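Local coordinates for Tat (Twin-arginine translocation) pathway signal sequence containing protein (Mycobacterium tuberculosis, PDB 5IMU) that is of unknown function, is probably exported by the Tat pathway, and binds a potassium ion in this C-terminal fragment, at residues L128-A142 and L183-I195. Sequence-based numbering, arbitrary orientation.
Sequences LVEAVRRRDSLPRIA and LTAVGDWMLLAAI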
# COMPACT_ATOMS: atom_id res chain seq x y z
N LEU A 128 -15.29 10.20 3.98
CA LEU A 128 -14.65 10.38 2.68
C LEU A 128 -15.07 11.70 2.04
O LEU A 128 -14.23 12.41 1.47
CB LEU A 128 -14.97 9.20 1.76
CG LEU A 128 -14.28 9.06 0.40
CD1 LEU A 128 -14.32 7.60 -0.04
CD2 LEU A 128 -14.92 9.94 -0.68
N VAL A 129 -16.36 12.03 2.12
CA VAL A 129 -16.84 13.26 1.50
C VAL A 129 -16.23 14.48 2.17
O VAL A 129 -15.88 15.47 1.51
CB VAL A 129 -18.38 13.30 1.53
CG1 VAL A 129 -18.90 14.63 1.02
CG2 VAL A 129 -18.95 12.15 0.71
N GLU A 130 -16.09 14.44 3.50
CA GLU A 130 -15.43 15.54 4.21
C GLU A 130 -13.97 15.66 3.80
O GLU A 130 -13.47 16.77 3.59
CB GLU A 130 -15.54 15.33 5.72
CG GLU A 130 -16.67 16.10 6.39
CD GLU A 130 -16.57 17.59 6.18
OE1 GLU A 130 -17.38 18.14 5.40
OE2 GLU A 130 -15.67 18.22 6.77
N ALA A 131 -13.27 14.53 3.68
CA ALA A 131 -11.87 14.56 3.28
C ALA A 131 -11.70 15.19 1.90
O ALA A 131 -10.78 15.98 1.68
CB ALA A 131 -11.28 13.15 3.30
N VAL A 132 -12.59 14.86 0.97
CA VAL A 132 -12.54 15.45 -0.36
C VAL A 132 -12.83 16.94 -0.29
O VAL A 132 -12.18 17.75 -0.96
CB VAL A 132 -13.50 14.72 -1.31
CG1 VAL A 132 -13.62 15.47 -2.64
CG2 VAL A 132 -13.03 13.29 -1.55
N ARG A 133 -13.82 17.33 0.52
CA ARG A 133 -14.19 18.74 0.61
C ARG A 133 -13.02 19.61 1.07
O ARG A 133 -12.81 20.71 0.55
CB ARG A 133 -15.38 18.92 1.56
CG ARG A 133 -15.80 20.37 1.74
CD ARG A 133 -16.95 20.53 2.72
NE ARG A 133 -16.54 20.32 4.11
CZ ARG A 133 -15.93 21.23 4.86
NH1 ARG A 133 -15.67 22.43 4.37
NH2 ARG A 133 -15.60 20.95 6.11
N ARG A 134 -12.24 19.12 2.02
CA ARG A 134 -11.22 19.93 2.67
C ARG A 134 -9.86 19.86 1.99
O ARG A 134 -8.91 20.49 2.48
CB ARG A 134 -11.09 19.51 4.15
CG ARG A 134 -12.34 19.78 4.98
CD ARG A 134 -12.20 19.32 6.43
NE ARG A 134 -11.10 19.99 7.12
CZ ARG A 134 -10.84 19.85 8.42
NH1 ARG A 134 -11.61 19.07 9.17
NH2 ARG A 134 -9.82 20.49 8.96
N ARG A 135 -9.73 19.13 0.88
CA ARG A 135 -8.44 18.94 0.21
C ARG A 135 -8.41 19.76 -1.07
O ARG A 135 -9.08 19.43 -2.05
CB ARG A 135 -8.22 17.46 -0.10
CG ARG A 135 -6.80 17.14 -0.55
CD ARG A 135 -5.82 17.33 0.59
NE ARG A 135 -4.62 16.54 0.40
CZ ARG A 135 -3.84 16.10 1.39
NH1 ARG A 135 -4.16 16.37 2.65
NH2 ARG A 135 -2.76 15.38 1.12
N ASP A 136 -7.60 20.83 -1.07
CA ASP A 136 -7.60 21.75 -2.20
C ASP A 136 -6.89 21.17 -3.42
O ASP A 136 -7.18 21.59 -4.55
CB ASP A 136 -6.93 23.07 -1.79
CG ASP A 136 -7.29 24.22 -2.71
OD1 ASP A 136 -8.48 24.36 -3.06
OD2 ASP A 136 -6.38 24.98 -3.11
N SER A 137 -5.99 20.22 -3.23
CA SER A 137 -5.11 19.76 -4.30
C SER A 137 -5.72 18.67 -5.18
O SER A 137 -5.09 18.27 -6.16
CB SER A 137 -3.79 19.26 -3.70
OG SER A 137 -4.02 18.26 -2.72
N LEU A 138 -6.91 18.18 -4.85
CA LEU A 138 -7.51 17.09 -5.60
C LEU A 138 -7.91 17.54 -7.01
O LEU A 138 -8.22 18.71 -7.23
CB LEU A 138 -8.75 16.56 -4.88
CG LEU A 138 -8.75 15.20 -4.17
CD1 LEU A 138 -7.35 14.66 -3.92
CD2 LEU A 138 -9.53 15.30 -2.86
N PRO A 139 -7.90 16.63 -7.98
CA PRO A 139 -8.38 16.98 -9.32
C PRO A 139 -9.90 17.05 -9.37
O PRO A 139 -10.60 16.59 -8.46
CB PRO A 139 -7.85 15.83 -10.20
CG PRO A 139 -7.80 14.67 -9.27
CD PRO A 139 -7.40 15.24 -7.92
N ARG A 140 -10.40 17.63 -10.47
CA ARG A 140 -11.84 17.86 -10.59
C ARG A 140 -12.64 16.56 -10.52
O ARG A 140 -13.75 16.54 -9.98
CB ARG A 140 -12.14 18.60 -11.90
CG ARG A 140 -13.62 18.75 -12.22
CD ARG A 140 -13.86 19.58 -13.47
NE ARG A 140 -13.66 21.00 -13.24
CZ ARG A 140 -13.60 21.92 -14.20
NH1 ARG A 140 -13.73 21.57 -15.47
NH2 ARG A 140 -13.42 23.20 -13.89
N ILE A 141 -12.07 15.46 -11.03
CA ILE A 141 -12.81 14.20 -11.05
C ILE A 141 -13.14 13.74 -9.63
O ILE A 141 -14.20 13.15 -9.40
CB ILE A 141 -12.02 13.12 -11.82
CG1 ILE A 141 -12.85 11.84 -11.94
CG2 ILE A 141 -10.68 12.82 -11.14
CD1 ILE A 141 -14.10 12.01 -12.76
N ALA A 142 -12.27 14.03 -8.67
CA ALA A 142 -12.54 13.64 -7.29
C ALA A 142 -13.73 14.40 -6.73
O ALA A 142 -14.61 13.81 -6.08
CB ALA A 142 -11.30 13.87 -6.42
N LEU A 183 4.24 14.13 1.45
CA LEU A 183 3.12 13.34 1.95
C LEU A 183 1.79 13.93 1.53
O LEU A 183 0.78 13.21 1.51
CB LEU A 183 3.17 13.25 3.48
CG LEU A 183 4.21 12.35 4.13
CD1 LEU A 183 3.83 12.13 5.59
CD2 LEU A 183 4.35 11.02 3.41
N THR A 184 1.75 15.23 1.22
CA THR A 184 0.57 15.84 0.63
C THR A 184 0.12 15.09 -0.62
O THR A 184 -1.05 14.72 -0.75
CB THR A 184 0.85 17.31 0.31
OG1 THR A 184 0.68 18.10 1.49
CG2 THR A 184 -0.07 17.81 -0.80
N ALA A 185 1.05 14.85 -1.55
CA ALA A 185 0.71 14.13 -2.77
C ALA A 185 0.36 12.68 -2.49
O ALA A 185 -0.48 12.10 -3.19
CB ALA A 185 1.86 14.23 -3.78
N VAL A 186 0.99 12.07 -1.49
CA VAL A 186 0.65 10.70 -1.12
C VAL A 186 -0.78 10.63 -0.61
O VAL A 186 -1.53 9.70 -0.94
CB VAL A 186 1.66 10.16 -0.08
CG1 VAL A 186 1.21 8.80 0.43
CG2 VAL A 186 3.05 10.07 -0.69
N GLY A 187 -1.18 11.60 0.21
CA GLY A 187 -2.55 11.64 0.69
C GLY A 187 -3.56 11.72 -0.44
O GLY A 187 -4.59 11.03 -0.42
N ASP A 188 -3.28 12.54 -1.45
CA ASP A 188 -4.14 12.61 -2.63
C ASP A 188 -4.23 11.25 -3.32
O ASP A 188 -5.31 10.81 -3.72
CB ASP A 188 -3.62 13.67 -3.59
CG ASP A 188 -3.85 15.09 -3.09
OD1 ASP A 188 -4.28 15.25 -1.92
OD2 ASP A 188 -3.61 16.04 -3.86
N TRP A 189 -3.08 10.59 -3.48
CA TRP A 189 -3.04 9.24 -4.04
C TRP A 189 -3.96 8.30 -3.26
O TRP A 189 -4.71 7.52 -3.85
CB TRP A 189 -1.59 8.74 -4.02
CG TRP A 189 -1.29 7.49 -4.79
CD1 TRP A 189 -2.17 6.71 -5.49
CD2 TRP A 189 -0.01 6.87 -4.93
NE1 TRP A 189 -1.51 5.65 -6.06
CE2 TRP A 189 -0.18 5.72 -5.73
CE3 TRP A 189 1.27 7.18 -4.46
CZ2 TRP A 189 0.88 4.88 -6.07
CZ3 TRP A 189 2.32 6.34 -4.79
CH2 TRP A 189 2.12 5.21 -5.59
N MET A 190 -3.93 8.39 -1.93
CA MET A 190 -4.75 7.51 -1.10
C MET A 190 -6.24 7.80 -1.29
O MET A 190 -7.04 6.86 -1.40
CB MET A 190 -4.36 7.67 0.37
CG MET A 190 -2.98 7.13 0.71
SD MET A 190 -2.44 7.66 2.35
CE MET A 190 -0.93 6.70 2.54
N LEU A 191 -6.63 9.08 -1.30
CA LEU A 191 -8.04 9.41 -1.46
C LEU A 191 -8.56 8.98 -2.83
O LEU A 191 -9.68 8.46 -2.93
CB LEU A 191 -8.25 10.92 -1.27
CG LEU A 191 -8.59 11.42 0.13
CD1 LEU A 191 -8.89 12.92 0.09
CD2 LEU A 191 -9.76 10.65 0.73
N LEU A 192 -7.78 9.20 -3.89
CA LEU A 192 -8.20 8.75 -5.21
C LEU A 192 -8.31 7.23 -5.26
O LEU A 192 -9.22 6.69 -5.90
CB LEU A 192 -7.23 9.26 -6.27
CG LEU A 192 -7.07 10.77 -6.40
CD1 LEU A 192 -5.93 11.12 -7.34
CD2 LEU A 192 -8.37 11.41 -6.87
N ALA A 193 -7.39 6.53 -4.59
CA ALA A 193 -7.43 5.07 -4.56
C ALA A 193 -8.69 4.57 -3.85
O ALA A 193 -9.27 3.55 -4.24
CB ALA A 193 -6.18 4.51 -3.89
N ALA A 194 -9.12 5.28 -2.81
CA ALA A 194 -10.34 4.89 -2.11
C ALA A 194 -11.56 5.05 -3.00
O ALA A 194 -12.45 4.19 -3.00
CB ALA A 194 -10.50 5.72 -0.83
N ILE A 195 -11.60 6.12 -3.79
CA ILE A 195 -12.73 6.34 -4.70
C ILE A 195 -12.79 5.23 -5.75
O ILE A 195 -13.87 4.71 -6.06
CB ILE A 195 -12.64 7.73 -5.34
CG1 ILE A 195 -12.77 8.82 -4.28
CG2 ILE A 195 -13.73 7.90 -6.39
CD1 ILE A 195 -12.50 10.22 -4.80
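The Arg135 guanidinium meets helix 183-199 with its edge: Thr184 O lies in its plane, and Asp188 OD1 sits near the same rim, tilted somewhat out of it. Gly187 CA approaches obliquely, 3.8 Å from Arg135 NH2. Guanidinium and Asp188 carboxylate planes are 59° apart and NE alone meets the carboxylate, so the salt bridge is single-pronged. It runs from Arg135 NE to Asp188 OD1 at 2.7 Å, met nearly along the C-O axis. Arg135 NH2 instead donates to Thr184 O (2.6 Å) on a lone pair; the 137° N-H...O angle shows a bent bond. That carbonyl also accepts the helical bond from Asp188 N. With CG anti to the backbone N and a bend at chi2, the arginine chain extends to both acceptors. The other carboxylate oxygen, Asp188 OD2, takes the Ser137 hydroxyl on its syn lone pair at 2.5 Å, so Arg135 and Ser137 together restrict the carboxylate's rotation.

Leu138 CD1 packs against Asp188 CG (3.6 Å), while Leu138 CD2 touches Leu191 CD1 at 3.8 Å, the two side chains crossing at about a right angle. Farther along, Leu191 CD2 touches Ala131 CB (3.9 Å), and Leu192 CD2 meets Pro139 and Ala142.

The axes of segments 128-133 and 183-195, parts of helices 124-133 and 183-199, come within 11.1 Å at 139°, roughly antiparallel, within the DUF5631 helical region, with Tyr213 of helix 203-216 touching Ala131, Arg135 and Leu191, and Ile167 of helix 157-177 touching Leu192.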